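Local coordinates for flavohemoprotein (PDB 4EH1) that probably detoxifies nitric oxide by converting it to nitrate with O2 and NAD(P)H, its reductase part carrying the FAD, at residues S20-Y34 against L59-V72. Sequence-based numbering, arbitrary orientation.
With FAD (flavin-adenine dinucleotide), chain C.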
loop_
_atom_site.group_PDB
_atom_site.type_symbol
_atom_site.label_atom_id
_atom_site.label_comp_id
_atom_site.label_asym_id
_atom_site.label_seq_id
_atom_site.Cartn_x
_atom_site.Cartn_y
_atom_site.Cartn_z
ATOM N N SER A 20 -5.634 -2.439 -1.153
ATOM C CA SER A 20 -5.952 -3.827 -0.807
ATOM C C SER A 20 -5.509 -4.157 0.631
ATOM O O SER A 20 -4.532 -3.600 1.128
ATOM C CB SER A 20 -5.260 -4.824 -1.752
ATOM O OG SER A 20 -5.955 -5.005 -2.955
ATOM N N PHE A 21 -6.206 -5.095 1.261
ATOM C CA PHE A 21 -5.814 -5.614 2.568
ATOM C C PHE A 21 -5.784 -7.133 2.494
ATOM O O PHE A 21 -6.775 -7.757 2.136
ATOM C CB PHE A 21 -6.844 -5.236 3.640
ATOM C CG PHE A 21 -6.993 -3.753 3.851
ATOM C CD1 PHE A 21 -6.462 -3.147 4.985
ATOM C CD2 PHE A 21 -7.675 -2.960 2.912
ATOM C CE1 PHE A 21 -6.605 -1.756 5.185
ATOM C CE2 PHE A 21 -7.820 -1.586 3.113
ATOM C CZ PHE A 21 -7.284 -0.986 4.257
ATOM N N VAL A 22 -4.663 -7.719 2.868
ATOM C CA VAL A 22 -4.578 -9.154 2.998
ATOM C C VAL A 22 -4.764 -9.507 4.463
ATOM O O VAL A 22 -4.012 -9.062 5.321
ATOM C CB VAL A 22 -3.199 -9.687 2.518
ATOM C CG1 VAL A 22 -3.103 -11.204 2.759
ATOM C CG2 VAL A 22 -2.972 -9.363 1.048
ATOM N N LEU A 23 -5.770 -10.325 4.744
ATOM C CA LEU A 23 -6.173 -10.589 6.102
ATOM C C LEU A 23 -6.003 -12.061 6.477
ATOM O O LEU A 23 -6.397 -12.954 5.733
ATOM C CB LEU A 23 -7.638 -10.209 6.271
ATOM C CG LEU A 23 -7.973 -8.778 5.857
ATOM C CD1 LEU A 23 -9.430 -8.659 5.415
ATOM C CD2 LEU A 23 -7.710 -7.889 7.048
ATOM N N VAL A 24 -5.450 -12.302 7.654
ATOM C CA VAL A 24 -5.311 -13.661 8.158
ATOM C C VAL A 24 -5.991 -13.799 9.527
ATOM O O VAL A 24 -6.009 -12.859 10.321
ATOM C CB VAL A 24 -3.836 -14.048 8.271
ATOM C CG1 VAL A 24 -3.141 -13.931 6.905
ATOM C CG2 VAL A 24 -3.169 -13.158 9.258
ATOM N N PRO A 25 -6.553 -14.976 9.809
ATOM C CA PRO A 25 -7.287 -15.093 11.072
ATOM C C PRO A 25 -6.336 -14.923 12.236
ATOM O O PRO A 25 -5.232 -15.433 12.154
ATOM C CB PRO A 25 -7.810 -16.531 11.059
ATOM C CG PRO A 25 -7.340 -17.162 9.821
ATOM C CD PRO A 25 -6.339 -16.274 9.155
ATOM N N ALA A 26 -6.724 -14.197 13.278
ATOM C CA ALA A 26 -5.887 -14.140 14.471
ATOM C C ALA A 26 -5.733 -15.528 15.123
ATOM O O ALA A 26 -4.801 -15.747 15.887
ATOM C CB ALA A 26 -6.429 -13.144 15.467
ATOM N N ASP A 27 -6.645 -16.453 14.815
ATOM C CA ASP A 27 -6.556 -17.833 15.307
ATOM C C ASP A 27 -5.346 -18.566 14.742
ATOM O O ASP A 27 -4.585 -19.196 15.477
ATOM C CB ASP A 27 -7.795 -18.637 14.897
ATOM C CG ASP A 27 -9.076 -18.100 15.505
ATOM O OD1 ASP A 27 -9.002 -17.404 16.541
ATOM O OD2 ASP A 27 -10.165 -18.389 14.951
ATOM N N GLY A 28 -5.170 -18.465 13.427
ATOM C CA GLY A 28 -4.353 -19.405 12.689
ATOM C C GLY A 28 -5.345 -20.339 12.027
ATOM O O GLY A 28 -6.554 -20.184 12.202
ATOM N N GLY A 29 -4.858 -21.291 11.247
ATOM C CA GLY A 29 -5.732 -22.300 10.670
ATOM C C GLY A 29 -6.542 -21.812 9.475
ATOM O O GLY A 29 -6.423 -20.671 9.059
ATOM N N ALA A 30 -7.371 -22.695 8.930
ATOM C CA ALA A 30 -8.070 -22.424 7.691
ATOM C C ALA A 30 -9.094 -21.300 7.827
ATOM O O ALA A 30 -9.596 -20.993 8.924
ATOM C CB ALA A 30 -8.733 -23.685 7.175
ATOM N N VAL A 31 -9.367 -20.662 6.695
ATOM C CA VAL A 31 -10.473 -19.739 6.605
ATOM C C VAL A 31 -11.458 -20.397 5.683
ATOM O O VAL A 31 -11.085 -21.296 4.931
ATOM C CB VAL A 31 -10.017 -18.366 6.103
ATOM C CG1 VAL A 31 -8.890 -17.892 6.960
ATOM C CG2 VAL A 31 -9.557 -18.409 4.648
ATOM N N LEU A 32 -12.713 -19.978 5.738
ATOM C CA LEU A 32 -13.734 -20.616 4.920
ATOM C C LEU A 32 -13.470 -20.457 3.407
ATOM O O LEU A 32 -13.006 -19.404 2.943
ATOM C CB LEU A 32 -15.129 -20.084 5.302
ATOM C CG LEU A 32 -15.606 -20.444 6.718
ATOM C CD1 LEU A 32 -16.886 -19.714 7.051
ATOM C CD2 LEU A 32 -15.821 -21.947 6.875
ATOM N N ASP A 33 -13.757 -21.516 2.654
ATOM C CA ASP A 33 -13.731 -21.496 1.190
ATOM C C ASP A 33 -14.798 -20.509 0.665
ATOM O O ASP A 33 -15.712 -20.119 1.389
ATOM C CB ASP A 33 -13.995 -22.933 0.684
ATOM C CG ASP A 33 -13.779 -23.118 -0.840
ATOM O OD1 ASP A 33 -13.040 -22.329 -1.495
ATOM O OD2 ASP A 33 -14.350 -24.106 -1.375
ATOM N N TYR A 34 -14.680 -20.091 -0.584
ATOM C CA TYR A 34 -15.728 -19.293 -1.192
ATOM C C TYR A 34 -15.672 -19.432 -2.703
ATOM O O TYR A 34 -14.699 -19.962 -3.250
ATOM C CB TYR A 34 -15.573 -17.806 -0.808
ATOM C CG TYR A 34 -14.261 -17.193 -1.237
ATOM C CD1 TYR A 34 -14.138 -16.539 -2.466
ATOM C CD2 TYR A 34 -13.135 -17.280 -0.416
ATOM C CE1 TYR A 34 -12.929 -15.974 -2.855
ATOM C CE2 TYR A 34 -11.947 -16.722 -0.781
ATOM C CZ TYR A 34 -11.843 -16.062 -2.002
ATOM O OH TYR A 34 -10.638 -15.542 -2.386
ATOM N N LEU A 59 -14.093 -10.346 -2.063
ATOM C CA LEU A 59 -12.779 -10.982 -2.137
ATOM C C LEU A 59 -12.150 -10.673 -3.520
ATOM O O LEU A 59 -12.831 -10.735 -4.534
ATOM C CB LEU A 59 -12.919 -12.469 -1.864
ATOM C CG LEU A 59 -13.444 -12.589 -0.429
ATOM C CD1 LEU A 59 -14.359 -13.751 -0.289
ATOM C CD2 LEU A 59 -12.307 -12.647 0.563
ATOM N N SER A 60 -10.874 -10.289 -3.561
ATOM C CA SER A 60 -10.254 -9.922 -4.845
ATOM C C SER A 60 -9.084 -10.817 -5.231
ATOM O O SER A 60 -8.274 -10.445 -6.103
ATOM C CB SER A 60 -9.735 -8.491 -4.815
ATOM O OG SER A 60 -8.800 -8.348 -3.764
ATOM N N HIS A 61 -8.968 -11.955 -4.546
ATOM C CA HIS A 61 -8.068 -13.018 -4.992
ATOM C C HIS A 61 -8.810 -14.368 -4.989
ATOM O O HIS A 61 -9.918 -14.453 -4.467
ATOM C CB HIS A 61 -6.796 -13.059 -4.122
ATOM C CG HIS A 61 -5.560 -13.375 -4.904
ATOM N ND1 HIS A 61 -5.346 -14.611 -5.486
ATOM C CD2 HIS A 61 -4.486 -12.608 -5.231
ATOM C CE1 HIS A 61 -4.184 -14.596 -6.119
ATOM N NE2 HIS A 61 -3.649 -13.391 -5.988
ATOM N N ALA A 62 -8.205 -15.395 -5.585
ATOM C CA ALA A 62 -8.717 -16.773 -5.549
ATOM C C ALA A 62 -8.724 -17.371 -4.123
ATOM O O ALA A 62 -7.874 -17.050 -3.298
ATOM C CB ALA A 62 -7.881 -17.668 -6.465
ATOM N N SER A 63 -9.672 -18.253 -3.844
ATOM C CA SER A 63 -9.729 -18.917 -2.543
ATOM C C SER A 63 -8.538 -19.887 -2.374
ATOM O O SER A 63 -8.178 -20.616 -3.301
ATOM C CB SER A 63 -11.043 -19.666 -2.426
ATOM O OG SER A 63 -11.191 -20.201 -1.129
ATOM N N ASN A 64 -7.894 -19.866 -1.215
ATOM C CA ASN A 64 -6.770 -20.779 -0.975
ATOM C C ASN A 64 -6.736 -21.334 0.445
ATOM O O ASN A 64 -5.767 -21.951 0.844
ATOM C CB ASN A 64 -5.438 -20.110 -1.290
ATOM C CG ASN A 64 -5.125 -18.943 -0.359
ATOM O OD1 ASN A 64 -5.764 -18.733 0.692
ATOM N ND2 ASN A 64 -4.119 -18.178 -0.739
ATOM N N GLY A 65 -7.775 -21.048 1.218
ATOM C CA GLY A 65 -7.900 -21.616 2.548
ATOM C C GLY A 65 -7.024 -21.010 3.627
ATOM O O GLY A 65 -7.035 -21.489 4.752
ATOM N N ARG A 66 -6.288 -19.947 3.318
ATOM C CA ARG A 66 -5.312 -19.438 4.280
ATOM C C ARG A 66 -5.495 -17.970 4.582
ATOM O O ARG A 66 -5.397 -17.539 5.726
ATOM C CB ARG A 66 -3.883 -19.699 3.781
ATOM C CG ARG A 66 -3.562 -21.175 3.603
ATOM C CD ARG A 66 -3.296 -21.826 4.949
ATOM N NE ARG A 66 -2.055 -21.345 5.559
ATOM C CZ ARG A 66 -1.770 -21.444 6.855
ATOM N NH1 ARG A 66 -2.646 -22.003 7.686
ATOM N NH2 ARG A 66 -0.614 -20.979 7.318
ATOM N N GLU A 67 -5.753 -17.184 3.556
ATOM C CA GLU A 67 -5.926 -15.754 3.778
ATOM C C GLU A 67 -6.900 -15.143 2.793
ATOM O O GLU A 67 -7.195 -15.726 1.753
ATOM C CB GLU A 67 -4.594 -15.042 3.657
ATOM C CG GLU A 67 -4.058 -15.113 2.269
ATOM C CD GLU A 67 -2.610 -14.710 2.172
ATOM O OE1 GLU A 67 -1.890 -14.835 3.186
ATOM O OE2 GLU A 67 -2.198 -14.273 1.073
ATOM N N TYR A 68 -7.403 -13.960 3.136
ATOM C CA TYR A 68 -8.317 -13.243 2.274
ATOM C C TYR A 68 -7.670 -11.941 1.800
ATOM O O TYR A 68 -6.947 -11.284 2.547
ATOM C CB TYR A 68 -9.596 -12.901 3.043
ATOM C CG TYR A 68 -10.493 -14.069 3.425
ATOM C CD1 TYR A 68 -10.721 -15.129 2.546
ATOM C CD2 TYR A 68 -11.127 -14.092 4.653
ATOM C CE1 TYR A 68 -11.562 -16.194 2.894
ATOM C CE2 TYR A 68 -11.957 -15.150 5.026
ATOM C CZ TYR A 68 -12.187 -16.186 4.139
ATOM O OH TYR A 68 -13.005 -17.220 4.513
ATOM N N ARG A 69 -7.923 -11.562 0.560
ATOM C CA ARG A 69 -7.624 -10.201 0.138
ATOM C C ARG A 69 -8.931 -9.468 -0.239
ATOM O O ARG A 69 -9.780 -9.997 -0.982
ATOM C CB ARG A 69 -6.636 -10.168 -1.029
ATOM C CG ARG A 69 -6.275 -8.739 -1.493
ATOM C CD ARG A 69 -5.242 -8.753 -2.608
ATOM N NE ARG A 69 -5.876 -8.951 -3.901
ATOM C CZ ARG A 69 -5.211 -8.963 -5.053
ATOM N NH1 ARG A 69 -3.894 -8.792 -5.062
ATOM N NH2 ARG A 69 -5.863 -9.131 -6.195
ATOM N N ILE A 70 -9.087 -8.262 0.294
ATOM C CA ILE A 70 -10.152 -7.366 -0.160
ATOM C C ILE A 70 -9.524 -6.071 -0.662
ATOM O O ILE A 70 -8.374 -5.760 -0.332
ATOM C CB ILE A 70 -11.117 -7.002 0.962
ATOM C CG1 ILE A 70 -10.346 -6.338 2.095
ATOM C CG2 ILE A 70 -11.941 -8.253 1.459
ATOM C CD1 ILE A 70 -11.301 -5.700 3.136
ATOM N N SER A 71 -10.284 -5.308 -1.438
ATOM C CA SER A 71 -9.775 -4.084 -2.056
ATOM C C SER A 71 -10.830 -2.995 -1.925
ATOM O O SER A 71 -11.952 -3.114 -2.451
ATOM C CB SER A 71 -9.450 -4.313 -3.532
ATOM O OG SER A 71 -8.627 -5.472 -3.691
ATOM N N VAL A 72 -10.429 -1.919 -1.259
ATOM C CA VAL A 72 -11.348 -0.981 -0.671
ATOM C C VAL A 72 -11.174 0.424 -1.263
ATOM O O VAL A 72 -10.097 1.019 -1.206
ATOM C CB VAL A 72 -11.109 -0.932 0.856
ATOM C CG1 VAL A 72 -11.912 0.190 1.469
ATOM C CG2 VAL A 72 -11.394 -2.339 1.508
HETATM P PA FAD C . -20.645 5.475 4.126
HETATM O O1A FAD C . -21.563 4.389 4.294
HETATM O O2A FAD C . -20.212 6.276 5.220
HETATM O O5B FAD C . -21.290 6.457 3.123
HETATM C C5B FAD C . -22.120 5.992 2.089
HETATM C C4B FAD C . -22.527 7.072 1.104
HETATM O O4B FAD C . -23.485 7.949 1.664
HETATM C C3B FAD C . -21.330 7.898 0.743
HETATM O O3B FAD C . -21.457 8.288 -0.600
HETATM C C2B FAD C . -21.455 9.102 1.613
HETATM O O2B FAD C . -20.878 10.170 0.927
HETATM C C1B FAD C . -22.936 9.237 1.809
HETATM N N9A FAD C . -23.198 9.727 3.158
HETATM C C8A FAD C . -22.673 9.277 4.277
HETATM N N7A FAD C . -23.111 9.967 5.329
HETATM C C5A FAD C . -23.931 10.887 4.872
HETATM C C6A FAD C . -24.726 11.950 5.467
HETATM N N6A FAD C . -24.732 12.162 6.790
HETATM N N1A FAD C . -25.428 12.694 4.632
HETATM C C2A FAD C . -25.427 12.485 3.335
HETATM N N3A FAD C . -24.732 11.546 2.730
HETATM C C4A FAD C . -23.973 10.731 3.436
HETATM N N1 FAD C . -16.628 -1.502 -1.651
HETATM C C2 FAD C . -15.339 -1.660 -1.945
HETATM O O2 FAD C . -14.594 -0.730 -1.768
HETATM N N3 FAD C . -14.824 -2.786 -2.404
HETATM C C4 FAD C . -15.544 -3.848 -2.606
HETATM O O4 FAD C . -15.010 -4.843 -3.021
HETATM C C4X FAD C . -16.981 -3.757 -2.323
HETATM N N5 FAD C . -17.788 -4.773 -2.512
HETATM C C5X FAD C . -19.079 -4.668 -2.262
HETATM C C6 FAD C . -19.869 -5.751 -2.480
HETATM C C7 FAD C . -21.206 -5.679 -2.238
HETATM C C7M FAD C . -22.073 -6.856 -2.478
HETATM C C8 FAD C . -21.790 -4.448 -1.729
HETATM C C8M FAD C . -23.247 -4.414 -1.465
HETATM C C9 FAD C . -21.002 -3.355 -1.502
HETATM C C9A FAD C . -19.659 -3.422 -1.761
HETATM N N10 FAD C . -18.837 -2.328 -1.544
HETATM C C10 FAD C . -17.489 -2.480 -1.826
HETATM C "C1'" FAD C . -19.379 -1.086 -1.007
HETATM C "C2'" FAD C . -19.017 -0.968 0.474
HETATM O "O2'" FAD C . -19.594 -1.977 1.274
HETATM C "C3'" FAD C . -19.430 0.313 1.166
HETATM O "O3'" FAD C . -20.784 0.601 0.951
HETATM C "C4'" FAD C . -18.545 1.511 0.872
HETATM O "O4'" FAD C . -17.216 1.173 1.192
HETATM C "C5'" FAD C . -18.959 2.785 1.601
HETATM O "O5'" FAD C . -18.914 2.695 2.994
HETATM P P FAD C . -18.436 3.832 3.912
HETATM O O1P FAD C . -18.744 3.424 5.243
HETATM O O2P FAD C . -17.095 4.128 3.583
HETATM O O3P FAD C . -19.332 5.003 3.449
HETATM O O HOH W 1 -4.171 -18.946 7.720
HETATM O O HOH W 2 -10.625 -19.536 1.321
HETATM O O HOH W 3 -8.795 -13.524 -1.198
#
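Strands 20-25 and 68-72 form an antiparallel pair at one margin of the six-stranded sheet in the FAD-binding half of the reductase part of the flavohemoprotein, and illustrate how a strand edge can serve a cofactor while the loops beyond it pack around the Y68 and Y34 rings. F21 and L23 are the hydrogen-bonded partners of I70 and Y68; L23 N meets Y68 O at 2.7 Å. V22, paired with R69, reaches diagonally with CG1 to CD of E67, whose OE1 also has a long, weak ion pair with R9.

Past the strand, V31, L32 and Y34 gather round Y68. V31 sets CG2 above that ring's face, 3.5 Å from Y68 CE1, as a CH-pi contact. The phenol then reaches L32: Y68 OH donates to L32 O over 2.7 Å, in the carbonyl plane and on a lone pair. Y34 is sandwiched, L59 CD1 sitting over the centre of one face, 3.4 Å from the centroid, and S63 CB over the opposite one. CG of Y34 stands between its backbone N and carbonyl carbon (chi1 60°), which turns the ring inward between these two groups; its OH points to H61 O, though their 2.5 Å separation is doubtfully short. D33 OD1 accepts from S63 OG at 2.8 Å on its anti lone pair, the one away from OD2, and water 2 joins L32 O, S63 OG and G65 N.

At the other end S71 OG lies 2.8 Å from S20 OG, whose further partner is E14. S71 O points away from strand 20-25 and accepts from N3 of the flavin, while the neighbouring F21-I70 bonds dock the strand that carries it, which may steady this carbonyl. With Y68 OH tied to L32 O and Y34 covered on both faces, rotation of these rings is restrained.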